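Local atomic coordinates of separin (Saccharomyces cerevisiae, PDB entry 5U1T), a protein that cleaves the MCD1/SCC1 subunit of cohesin as a caspase-like cysteine protease at anaphase onset, and is held inactive by securin for most of the cell cycle. Residues S456-N460 / F476-A480; N467-S471 / L552-Y556; F481-F485 / L507-I513; E501-S505 / N520-S525. All coordinates share one frame; numbering follows the deposited sequence.

Interaction 1. Residues S456-N460 / F476-A480; sequences SCLFN and FCQNA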
loop_
_atom_site.group_PDB
_atom_site.type_symbol
_atom_site.label_atom_id
_atom_site.label_comp_id
_atom_site.label_asym_id
_atom_site.label_seq_id
_atom_site.Cartn_x
_atom_site.Cartn_y
_atom_site.Cartn_z
ATOM N N SER A 456 31.502 23.300 15.184
ATOM C CA SER A 456 32.520 23.327 14.160
ATOM C C SER A 456 33.810 22.685 14.592
ATOM O O SER A 456 34.636 22.349 13.777
ATOM C CB SER A 456 32.796 24.759 13.764
ATOM O OG SER A 456 32.773 24.899 12.379
ATOM N N CYS A 457 33.995 22.549 15.888
ATOM C CA CYS A 457 35.089 21.796 16.420
ATOM C C CYS A 457 34.883 20.340 16.123
ATOM O O CYS A 457 35.829 19.608 16.006
ATOM C CB CYS A 457 35.205 22.018 17.918
ATOM S SG CYS A 457 35.569 23.698 18.422
ATOM N N LEU A 458 33.645 19.910 15.986
ATOM C CA LEU A 458 33.396 18.518 15.709
ATOM C C LEU A 458 33.208 18.297 14.235
ATOM O O LEU A 458 33.661 17.330 13.700
ATOM C CB LEU A 458 32.163 18.060 16.460
ATOM C CG LEU A 458 31.603 16.654 16.318
ATOM C CD1 LEU A 458 31.176 16.415 14.899
ATOM C CD2 LEU A 458 32.539 15.584 16.787
ATOM N N PHE A 459 32.520 19.194 13.569
ATOM C CA PHE A 459 32.324 19.021 12.146
ATOM C C PHE A 459 33.557 19.564 11.470
ATOM O O PHE A 459 33.608 20.715 11.032
ATOM C CB PHE A 459 31.042 19.696 11.668
ATOM C CG PHE A 459 30.560 19.197 10.351
ATOM C CD1 PHE A 459 29.927 17.976 10.256
ATOM C CD2 PHE A 459 30.744 19.947 9.204
ATOM C CE1 PHE A 459 29.469 17.498 9.027
ATOM C CE2 PHE A 459 30.292 19.483 7.971
ATOM C CZ PHE A 459 29.658 18.256 7.885
ATOM N N ASN A 460 34.562 18.699 11.418
ATOM C CA ASN A 460 35.920 19.071 11.025
ATOM C C ASN A 460 36.576 17.890 10.344
ATOM O O ASN A 460 36.566 16.788 10.886
ATOM C CB ASN A 460 36.731 19.523 12.265
ATOM C CG ASN A 460 38.175 19.896 11.941
ATOM O OD1 ASN A 460 39.073 19.048 11.981
ATOM N ND2 ASN A 460 38.403 21.181 11.660
ATOM N N PHE A 476 29.478 9.019 10.185
ATOM C CA PHE A 476 29.866 10.177 10.949
ATOM C C PHE A 476 28.994 11.378 10.686
ATOM O O PHE A 476 28.636 12.085 11.585
ATOM C CB PHE A 476 31.309 10.555 10.631
ATOM C CG PHE A 476 31.748 11.834 11.267
ATOM C CD1 PHE A 476 31.500 13.027 10.665
ATOM C CD2 PHE A 476 32.385 11.833 12.468
ATOM C CE1 PHE A 476 31.874 14.198 11.251
ATOM C CE2 PHE A 476 32.770 13.000 13.060
ATOM C CZ PHE A 476 32.508 14.185 12.451
ATOM N N CYS A 477 28.638 11.603 9.440
ATOM C CA CYS A 477 27.849 12.757 9.092
ATOM C C CYS A 477 26.401 12.681 9.457
ATOM O O CYS A 477 25.803 13.678 9.768
ATOM C CB CYS A 477 27.964 13.036 7.615
ATOM S SG CYS A 477 29.488 13.833 7.158
ATOM N N GLN A 478 25.835 11.494 9.409
ATOM C CA GLN A 478 24.440 11.355 9.732
ATOM C C GLN A 478 24.230 11.486 11.200
ATOM O O GLN A 478 23.290 12.102 11.629
ATOM C CB GLN A 478 23.880 10.058 9.212
ATOM C CG GLN A 478 22.874 10.290 8.117
ATOM C CD GLN A 478 22.767 9.123 7.212
ATOM O OE1 GLN A 478 22.800 7.992 7.655
ATOM N NE2 GLN A 478 22.650 9.382 5.938
ATOM N N ASN A 479 25.118 10.904 11.972
ATOM C CA ASN A 479 25.023 11.034 13.415
ATOM C C ASN A 479 25.261 12.463 13.891
ATOM O O ASN A 479 24.623 12.917 14.847
ATOM C CB ASN A 479 25.999 10.096 14.090
ATOM C CG ASN A 479 25.431 8.722 14.247
ATOM O OD1 ASN A 479 24.968 8.356 15.322
ATOM N ND2 ASN A 479 25.420 7.954 13.164
ATOM N N ALA A 480 26.174 13.171 13.224
ATOM C CA ALA A 480 26.445 14.571 13.555
ATOM C C ALA A 480 25.210 15.389 13.223
ATOM O O ALA A 480 24.929 16.414 13.842
ATOM C CB ALA A 480 27.666 15.093 12.787
#
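Leu458 overlaps the outer end of the Phe476 ring: its CD1 methyl lies 3.6 Å from Phe476 CZ, the shortest approach between the two side chains. With CG anti to the backbone N (chi1 177°), the end of the leucine comes nearer the other helix than the direction of its CB would suggest, and the two side chains slide past one another in opposite directions. Phe476 CZ is also 3.6 Å from Leu458 O, which lies in the plane of the ring at its edge, so one leucine meets Phe476 through both a methyl group and its backbone. A second, longer reach of Leu458 CD1 goes to Ala480 CB at 4.3 Å, one helical turn beyond Phe476.

The contact joins two consecutive helices of the helical domain, the end of 448-458 and the middle of 470-485. Phe459 is the centre of an inverse gamma turn, closed by a weak bond of 2.8 Å from Asn460 N to Leu458 O, and it adds the second aromatic ring to the interface. Ala480 CB sits at the edge of that ring, near its plane. Cys477 SG approaches obliquely, 4.1 Å from Phe459 CE1 and 5.3 Å from the ring centroid at 69° to the normal, a cysteine sulfur-aromatic contact. Phe459 CD1 and Phe476 CE1 are 4.4 Å apart, a looser meeting of the two rings. Beyond the pair of segments, Phe459 also packs on the Phe496 ring and on Met503 and Leu507 of helix 501-509, while Leu458 touches Thr434 and Phe438 of helix 431-444.

Interaction 2. Residues N467-S471 / L552-Y556; sequences NDTLS and LLNKY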
loop_
_atom_site.group_PDB
_atom_site.type_symbol
_atom_site.label_atom_id
_atom_site.label_comp_id
_atom_site.label_asym_id
_atom_site.label_seq_id
_atom_site.Cartn_x
_atom_site.Cartn_y
_atom_site.Cartn_z
ATOM N N ASN A 467 40.289 8.097 7.141
ATOM C CA ASN A 467 39.457 6.956 6.843
ATOM C C ASN A 467 38.991 7.000 5.391
ATOM O O ASN A 467 38.451 8.000 4.930
ATOM C CB ASN A 467 38.262 6.917 7.787
ATOM C CG ASN A 467 37.464 5.646 7.655
ATOM O OD1 ASN A 467 36.809 5.413 6.639
ATOM N ND2 ASN A 467 37.507 4.818 8.690
ATOM N N ASP A 468 39.199 5.916 4.661
ATOM C CA ASP A 468 38.938 5.956 3.226
ATOM C C ASP A 468 37.735 5.105 2.810
ATOM O O ASP A 468 37.736 4.494 1.740
ATOM C CB ASP A 468 40.184 5.509 2.460
ATOM C CG ASP A 468 40.700 4.178 2.937
ATOM O OD1 ASP A 468 39.946 3.492 3.669
ATOM O OD2 ASP A 468 41.855 3.819 2.598
ATOM N N THR A 469 36.718 5.078 3.663
ATOM C CA THR A 469 35.486 4.359 3.361
ATOM C C THR A 469 34.311 5.328 3.270
ATOM O O THR A 469 34.233 6.269 4.038
ATOM C CB THR A 469 35.174 3.289 4.431
ATOM O OG1 THR A 469 34.753 3.933 5.646
ATOM C CG2 THR A 469 36.395 2.428 4.696
ATOM N N LEU A 470 33.413 5.099 2.319
ATOM C CA LEU A 470 32.152 5.834 2.278
ATOM C C LEU A 470 31.313 5.524 3.522
ATOM O O LEU A 470 30.644 6.401 4.051
ATOM C CB LEU A 470 31.371 5.491 1.013
ATOM C CG LEU A 470 30.102 6.287 0.722
ATOM C CD1 LEU A 470 30.445 7.686 0.284
ATOM C CD2 LEU A 470 29.252 5.586 -0.333
ATOM N N SER A 471 31.361 4.281 3.994
ATOM C CA SER A 471 30.585 3.895 5.167
ATOM C C SER A 471 30.927 4.734 6.390
ATOM O O SER A 471 30.023 5.187 7.084
ATOM C CB SER A 471 30.762 2.403 5.489
ATOM O OG SER A 471 32.100 1.955 5.309
ATOM N N LEU A 552 37.771 10.284 -3.563
ATOM C CA LEU A 552 37.422 9.062 -2.848
ATOM C C LEU A 552 36.144 8.476 -3.450
ATOM O O LEU A 552 35.974 7.256 -3.537
ATOM C CB LEU A 552 37.230 9.307 -1.351
ATOM C CG LEU A 552 36.798 8.067 -0.565
ATOM C CD1 LEU A 552 37.893 7.037 -0.577
ATOM C CD2 LEU A 552 36.407 8.380 0.856
ATOM N N LEU A 553 35.256 9.353 -3.898
ATOM C CA LEU A 553 33.964 8.899 -4.384
ATOM C C LEU A 553 34.111 8.122 -5.690
ATOM O O LEU A 553 33.190 7.441 -6.113
ATOM C CB LEU A 553 33.004 10.077 -4.567
ATOM C CG LEU A 553 32.572 10.752 -3.272
ATOM C CD1 LEU A 553 31.449 11.677 -3.583
ATOM C CD2 LEU A 553 32.187 9.747 -2.222
ATOM N N ASN A 554 35.278 8.204 -6.320
ATOM C CA ASN A 554 35.496 7.431 -7.535
ATOM C C ASN A 554 35.550 5.933 -7.226
ATOM O O ASN A 554 35.389 5.087 -8.110
ATOM C CB ASN A 554 36.779 7.889 -8.240
ATOM C CG ASN A 554 36.583 9.178 -9.030
ATOM O OD1 ASN A 554 35.467 9.469 -9.497
ATOM N ND2 ASN A 554 37.665 9.960 -9.190
ATOM N N LYS A 555 35.774 5.621 -5.957
ATOM C CA LYS A 555 35.860 4.255 -5.474
ATOM C C LYS A 555 34.450 3.637 -5.367
ATOM O O LYS A 555 34.280 2.413 -5.249
ATOM C CB LYS A 555 36.590 4.265 -4.127
ATOM C CG LYS A 555 36.862 2.936 -3.492
ATOM C CD LYS A 555 37.698 3.144 -2.236
ATOM C CE LYS A 555 37.225 2.209 -1.131
ATOM N NZ LYS A 555 38.067 2.278 0.101
ATOM N N TYR A 556 33.445 4.507 -5.433
ATOM C CA TYR A 556 32.053 4.130 -5.232
ATOM C C TYR A 556 31.175 4.626 -6.355
ATOM O O TYR A 556 29.972 4.780 -6.183
ATOM C CB TYR A 556 31.536 4.683 -3.910
ATOM C CG TYR A 556 32.377 4.238 -2.756
ATOM C CD1 TYR A 556 32.257 2.954 -2.255
ATOM C CD2 TYR A 556 33.320 5.088 -2.187
ATOM C CE1 TYR A 556 33.031 2.521 -1.203
ATOM C CE2 TYR A 556 34.110 4.666 -1.122
ATOM C CZ TYR A 556 33.959 3.375 -0.634
ATOM O OH TYR A 556 34.723 2.918 0.421
#
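Leu470 and Tyr556 slide past each other in opposite directions, and the aliphatic chain lies over one face of the ring. Leu470 CB is 3.7 Å from the Tyr556 centroid and only 15° off the ring normal, the geometry of a CH-pi contact. Lys555 CG covers the opposite face, and both groups sit off-centre, toward the rim. The phenol hydroxyl reaches the leucine's own backbone: Leu470 N donates to Tyr556 OH at 3.2 Å with an N-H...O angle of 160°. That oxygen is also hydrogen-bonded to Glu598. Further out, Leu470 CD1 meets Leu553 CD2 at 3.7 Å, the two leucine side chains crossing at about a right angle.

Lys555 runs alongside the tyrosine, and its chain, bent at chi3 (140°), brings NZ to Asp468 O, 2.8 Å away. Leu552 CD1 also packs against the Asp468 main chain, 3.4 Å from Asp468 O. An Asx turn shapes this backbone: Asn467 OD1 accepts from Thr469 N at 3.0 Å and, on a lone pair in the carbonyl plane, from Thr469 OG1 at 2.7 Å. Thr469 is the N-cap of helix 470-485, its OG1 bonded to Phe472 N. The contact thus sets the start of that helix against the 3-10 segment 552-555, which leads through Tyr556, at the N-cap position, into helix 557-572.

The lysine is gripped at a main-chain oxygen, while Asp468 OD1 stays 4.2 Å from Lys555 NZ, beyond a salt bridge. Glu598 forms a long, weak ion pair with it, so both carboxylates probably offset the ammonium charge at a distance.

Interaction 3. Residues F481-F485 / L507-I513; sequences FIHCF and LYGNSSI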
loop_
_atom_site.group_PDB
_atom_site.type_symbol
_atom_site.label_atom_id
_atom_site.label_comp_id
_atom_site.label_asym_id
_atom_site.label_seq_id
_atom_site.Cartn_x
_atom_site.Cartn_y
_atom_site.Cartn_z
ATOM N N PHE A 481 24.472 14.920 12.230
ATOM C CA PHE A 481 23.246 15.590 11.835
ATOM C C PHE A 481 22.135 15.374 12.853
ATOM O O PHE A 481 21.555 16.334 13.370
ATOM C CB PHE A 481 22.789 15.098 10.484
ATOM C CG PHE A 481 21.565 15.786 9.995
ATOM C CD1 PHE A 481 20.305 15.294 10.314
ATOM C CD2 PHE A 481 21.666 16.928 9.223
ATOM C CE1 PHE A 481 19.183 15.921 9.877
ATOM C CE2 PHE A 481 20.525 17.556 8.772
ATOM C CZ PHE A 481 19.280 17.045 9.103
ATOM N N ILE A 482 21.822 14.111 13.108
ATOM C CA ILE A 482 20.802 13.767 14.080
ATOM C C ILE A 482 21.091 14.354 15.461
ATOM O O ILE A 482 20.223 14.991 16.048
ATOM C CB ILE A 482 20.650 12.248 14.206
ATOM C CG1 ILE A 482 19.938 11.695 12.976
ATOM C CG2 ILE A 482 19.871 11.894 15.444
ATOM C CD1 ILE A 482 20.262 10.247 12.678
ATOM N N HIS A 483 22.295 14.163 15.990
ATOM C CA HIS A 483 22.519 14.485 17.400
ATOM C C HIS A 483 23.001 15.909 17.676
ATOM O O HIS A 483 22.954 16.360 18.824
ATOM C CB HIS A 483 23.527 13.512 18.009
ATOM C CG HIS A 483 23.078 12.085 17.991
ATOM N ND1 HIS A 483 22.612 11.435 19.116
ATOM C CD2 HIS A 483 23.032 11.175 16.989
ATOM C CE1 HIS A 483 22.299 10.190 18.805
ATOM N NE2 HIS A 483 22.543 10.007 17.520
ATOM N N CYS A 484 23.475 16.604 16.641
ATOM C CA CYS A 484 24.172 17.873 16.830
ATOM C C CYS A 484 23.671 18.989 15.928
ATOM O O CYS A 484 23.313 20.056 16.423
ATOM C CB CYS A 484 25.675 17.688 16.614
ATOM S SG CYS A 484 26.506 16.696 17.883
ATOM N N PHE A 485 23.653 18.757 14.620
ATOM C CA PHE A 485 23.295 19.793 13.653
ATOM C C PHE A 485 21.893 20.328 13.879
ATOM O O PHE A 485 21.661 21.523 13.803
ATOM C CB PHE A 485 23.428 19.255 12.233
ATOM C CG PHE A 485 22.996 20.213 11.174
ATOM C CD1 PHE A 485 23.826 21.229 10.763
ATOM C CD2 PHE A 485 21.757 20.081 10.564
ATOM C CE1 PHE A 485 23.431 22.108 9.780
ATOM C CE2 PHE A 485 21.351 20.949 9.575
ATOM C CZ PHE A 485 22.185 21.974 9.186
ATOM N N LEU A 507 25.932 15.926 4.886
ATOM C CA LEU A 507 25.238 16.673 5.946
ATOM C C LEU A 507 24.091 17.536 5.411
ATOM O O LEU A 507 23.013 17.509 5.975
ATOM C CB LEU A 507 26.200 17.556 6.746
ATOM C CG LEU A 507 25.544 18.336 7.900
ATOM C CD1 LEU A 507 25.578 17.577 9.205
ATOM C CD2 LEU A 507 26.162 19.706 8.059
ATOM N N TYR A 508 24.303 18.303 4.350
ATOM C CA TYR A 508 23.229 19.157 3.866
ATOM C C TYR A 508 22.249 18.381 2.982
ATOM O O TYR A 508 21.094 18.776 2.832
ATOM C CB TYR A 508 23.786 20.370 3.119
ATOM C CG TYR A 508 24.185 21.497 4.048
ATOM C CD1 TYR A 508 23.225 22.342 4.594
ATOM C CD2 TYR A 508 25.523 21.712 4.400
ATOM C CE1 TYR A 508 23.574 23.374 5.463
ATOM C CE2 TYR A 508 25.878 22.753 5.265
ATOM C CZ TYR A 508 24.893 23.581 5.792
ATOM O OH TYR A 508 25.215 24.616 6.657
ATOM N N GLY A 509 22.714 17.275 2.414
ATOM C CA GLY A 509 21.841 16.352 1.726
ATOM C C GLY A 509 20.692 15.926 2.627
ATOM O O GLY A 509 19.553 15.846 2.180
ATOM N N ASN A 510 20.998 15.674 3.900
ATOM C CA ASN A 510 19.996 15.271 4.882
ATOM C C ASN A 510 19.176 16.426 5.427
ATOM O O ASN A 510 18.210 16.208 6.145
ATOM C CB ASN A 510 20.655 14.548 6.054
ATOM C CG ASN A 510 20.882 13.078 5.776
ATOM O OD1 ASN A 510 21.951 12.666 5.318
ATOM N ND2 ASN A 510 19.865 12.271 6.045
ATOM N N SER A 511 19.555 17.652 5.090
ATOM C CA SER A 511 18.860 18.814 5.625
ATOM C C SER A 511 17.712 19.255 4.719
ATOM O O SER A 511 17.612 18.849 3.562
ATOM C CB SER A 511 19.831 19.988 5.838
ATOM O OG SER A 511 20.034 20.726 4.641
ATOM N N SER A 512 16.852 20.112 5.260
ATOM C CA SER A 512 15.743 20.669 4.496
ATOM C C SER A 512 16.005 22.131 4.165
ATOM O O SER A 512 15.099 22.836 3.735
ATOM C CB SER A 512 14.433 20.549 5.273
ATOM O OG SER A 512 14.432 21.430 6.395
ATOM N N ILE A 513 17.235 22.581 4.382
ATOM C CA ILE A 513 17.606 23.960 4.103
ATOM C C ILE A 513 17.492 24.216 2.611
ATOM O O ILE A 513 17.903 23.392 1.811
ATOM C CB ILE A 513 19.032 24.273 4.602
ATOM C CG1 ILE A 513 19.108 24.023 6.117
ATOM C CG2 ILE A 513 19.421 25.696 4.237
ATOM C CD1 ILE A 513 20.474 24.260 6.732
#
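The Phe481 ring carries Asn510 CB on one face, 4.0 Å from the ring centroid and 7° off its normal, so that the CH-pi contact is almost centred. At the edge, in the plane of the ring, lies Leu507 CD1, and Phe481 CZ reaches 3.3 Å from the backbone oxygen Asn510 O. The Phe485 ring has Leu507 CG over one face and Ile513 CD1 at its edge, 3.8 Å from Phe485 CZ. It also turns its own edge to the face of Tyr508 in a T-shaped pair, with centroids 5.8 Å apart and planes at 78°.

These two phenylalanines stand four residues apart near the end of helix 470-485, where a wider pi-type turn spans 481-485, and they pack on the following helix, 501-509, and the loop after it. Leu507 forks between them: CD1 is 3.9 Å from Phe481 CB, while CD2 is 3.9 Å from Phe485 CD1. At Phe481, CG lies anti to the backbone N (chi1 -178°), which sets the ring under Asn510 CB. Ser511 CB touches both rings, 3.9 Å from Phe481 CE2. Ser511 OG donates to Tyr508 O on a lone pair in the carbonyl plane, and the same oxygen also accepts from Ser511 N. Shortening Phe481 to an alanine would probably leave a gap beneath Asn510 CB and beside Leu507, and strip Ser511 of one of its aromatic neighbours. Tyr508 OH is hydrogen-bonded to Ile494 O, Arg533 binds the carbonyls of Ser511 and Ile513, and Asn510 also packs on an apolar side chain of the second protein chain in the assembly.

Interaction 4. Residues E501-S505 / N520-S525; sequences EIMLS and NWSQLS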
loop_
_atom_site.group_PDB
_atom_site.type_symbol
_atom_site.label_atom_id
_atom_site.label_comp_id
_atom_site.label_asym_id
_atom_site.label_seq_id
_atom_site.Cartn_x
_atom_site.Cartn_y
_atom_site.Cartn_z
ATOM N N GLU A 501 34.303 18.547 1.085
ATOM C CA GLU A 501 33.191 18.570 0.163
ATOM C C GLU A 501 32.232 17.442 0.496
ATOM O O GLU A 501 31.022 17.635 0.571
ATOM C CB GLU A 501 33.708 18.416 -1.257
ATOM C CG GLU A 501 32.656 18.431 -2.277
ATOM C CD GLU A 501 33.215 18.298 -3.671
ATOM O OE1 GLU A 501 33.391 17.155 -4.155
ATOM O OE2 GLU A 501 33.480 19.355 -4.280
ATOM N N ILE A 502 32.792 16.257 0.697
ATOM C CA ILE A 502 32.008 15.078 0.998
ATOM C C ILE A 502 31.184 15.253 2.294
ATOM O O ILE A 502 29.970 14.972 2.324
ATOM C CB ILE A 502 32.930 13.852 1.079
ATOM C CG1 ILE A 502 33.862 13.854 -0.139
ATOM C CG2 ILE A 502 32.120 12.579 1.163
ATOM C CD1 ILE A 502 34.454 12.509 -0.500
ATOM N N MET A 503 31.828 15.740 3.348
ATOM C CA MET A 503 31.134 15.992 4.599
ATOM C C MET A 503 29.971 16.963 4.430
ATOM O O MET A 503 28.906 16.762 5.027
ATOM C CB MET A 503 32.097 16.543 5.651
ATOM C CG MET A 503 33.063 15.526 6.179
ATOM S SD MET A 503 34.281 16.276 7.282
ATOM C CE MET A 503 33.276 16.723 8.714
ATOM N N LEU A 504 30.185 18.025 3.651
ATOM C CA LEU A 504 29.130 19.014 3.437
ATOM C C LEU A 504 27.952 18.398 2.636
ATOM O O LEU A 504 26.775 18.704 2.892
ATOM C CB LEU A 504 29.685 20.250 2.733
ATOM C CG LEU A 504 30.578 21.172 3.574
ATOM C CD1 LEU A 504 31.259 22.196 2.695
ATOM C CD2 LEU A 504 29.808 21.873 4.678
ATOM N N SER A 505 28.278 17.519 1.695
ATOM C CA SER A 505 27.286 16.888 0.835
ATOM C C SER A 505 26.328 15.953 1.602
ATOM O O SER A 505 25.111 16.065 1.491
ATOM C CB SER A 505 27.989 16.113 -0.274
ATOM O OG SER A 505 27.052 15.706 -1.252
ATOM N N ASN A 520 28.838 23.892 -6.571
ATOM C CA ASN A 520 30.260 24.038 -6.257
ATOM C C ASN A 520 31.017 22.705 -6.233
ATOM O O ASN A 520 32.260 22.691 -6.236
ATOM C CB ASN A 520 30.443 24.711 -4.892
ATOM C CG ASN A 520 30.175 26.199 -4.926
ATOM O OD1 ASN A 520 30.032 26.788 -5.999
ATOM N ND2 ASN A 520 30.112 26.822 -3.746
ATOM N N TRP A 521 30.284 21.590 -6.178
ATOM C CA TRP A 521 30.899 20.299 -5.849
ATOM C C TRP A 521 31.140 19.436 -7.075
ATOM O O TRP A 521 30.478 19.607 -8.112
ATOM C CB TRP A 521 30.028 19.545 -4.841
ATOM C CG TRP A 521 29.749 20.352 -3.600
ATOM C CD1 TRP A 521 30.514 21.360 -3.093
ATOM C CD2 TRP A 521 28.616 20.232 -2.722
ATOM N NE1 TRP A 521 29.944 21.861 -1.951
ATOM C CE2 TRP A 521 28.777 21.195 -1.701
ATOM C CE3 TRP A 521 27.494 19.403 -2.693
ATOM C CZ2 TRP A 521 27.847 21.353 -0.669
ATOM C CZ3 TRP A 521 26.588 19.553 -1.665
ATOM C CH2 TRP A 521 26.761 20.519 -0.672
ATOM N N SER A 522 32.086 18.510 -6.962
ATOM C CA SER A 522 32.277 17.513 -8.010
ATOM C C SER A 522 30.959 16.774 -8.293
ATOM O O SER A 522 30.126 16.653 -7.393
ATOM C CB SER A 522 33.343 16.531 -7.584
ATOM O OG SER A 522 32.961 16.007 -6.332
ATOM N N GLN A 523 30.779 16.278 -9.521
ATOM C CA GLN A 523 29.543 15.583 -9.894
ATOM C C GLN A 523 29.138 14.513 -8.890
ATOM O O GLN A 523 27.983 14.471 -8.478
ATOM C CB GLN A 523 29.654 14.942 -11.282
ATOM C CG GLN A 523 29.551 15.909 -12.467
ATOM C CD GLN A 523 28.170 16.561 -12.624
ATOM O OE1 GLN A 523 27.175 15.881 -12.913
ATOM N NE2 GLN A 523 28.108 17.889 -12.441
ATOM N N LEU A 524 30.077 13.661 -8.484
ATOM C CA LEU A 524 29.746 12.531 -7.610
ATOM C C LEU A 524 29.286 12.988 -6.236
ATOM O O LEU A 524 28.550 12.273 -5.563
ATOM C CB LEU A 524 30.934 11.578 -7.451
ATOM C CG LEU A 524 31.195 10.543 -8.549
ATOM C CD1 LEU A 524 32.466 9.790 -8.261
ATOM C CD2 LEU A 524 30.035 9.576 -8.704
ATOM N N SER A 525 29.737 14.173 -5.816
ATOM C CA SER A 525 29.321 14.735 -4.543
ATOM C C SER A 525 27.908 15.298 -4.669
ATOM O O SER A 525 27.090 15.177 -3.760
ATOM C CB SER A 525 30.301 15.818 -4.081
ATOM O OG SER A 525 31.569 15.255 -3.816
#
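A buried polar contact, flanked by an aromatic one, ties the first turn of helix 501-509 to the start of the next helix, 523-533. Glu501 provides the anchor: CG is anti to the backbone N (chi1 -180°) and the chain runs on extended, carrying the carboxylate to Ser522, the N-cap residue of that helix. Ser522 N donates to Glu501 OE2 at 3.1 Å with an N-H...O angle of 153°, arriving from above the carboxylate plane. Ser525 OG gives a bond of 2.7 Å to Glu501 OE1, likewise from out of the plane. Ser522 OG is modelled beside OE1 too, at a separation too short to interpret, and His551 adds a further bond to that oxygen.

Trp521 and the glutamate slide past each other in opposite directions, carboxylate and ring planes 47° apart, with Trp521 CD1 3.7 Å from Glu501 CG. Ser505 N lies over one face of the indole, Ser505 CA is 3.7 Å from CZ3 of Trp521, and Leu504 CB is 4.0 Å from its CZ2. Ser505 OG donates to Ser525 O at 2.6 Å, a second polar link one turn along.

Replacing Glu501 with a leucine would probably leave Ser522 N and Ser525 OG without the carboxylate that accepts from both in a buried setting. A carboxylate set against the first turn of a following helix, bonded to the N-cap residue's N-H and to a hydroxyl three residues on, is consistent with a favourable charge-helix-dipole interaction.

In the fold
Helix 470-485 runs through three of the contacts: its start in interaction 2, its middle in interaction 1 and its end in interaction 3, with helix 501-509 supplying interactions 3 and 4. Interactions 1 and 3 are closest, centres about 10 Å apart, and they touch where Phe459 CZ packs 3.7 Å from Leu507 CB. Met503, on the 501-505 segment of interaction 4, packs on interaction 1, its CE 3.8 Å from Phe476 CE1. Interactions 2 and 4, about 12 Å apart between centres, meet where Leu553 CG packs 3.8 Å from Ile502 CD1. Interactions 1 and 2, about 17 Å apart by centres, do not touch. All four lie in the helical region, away from Cys1497, the active-site residue assigned by similarity.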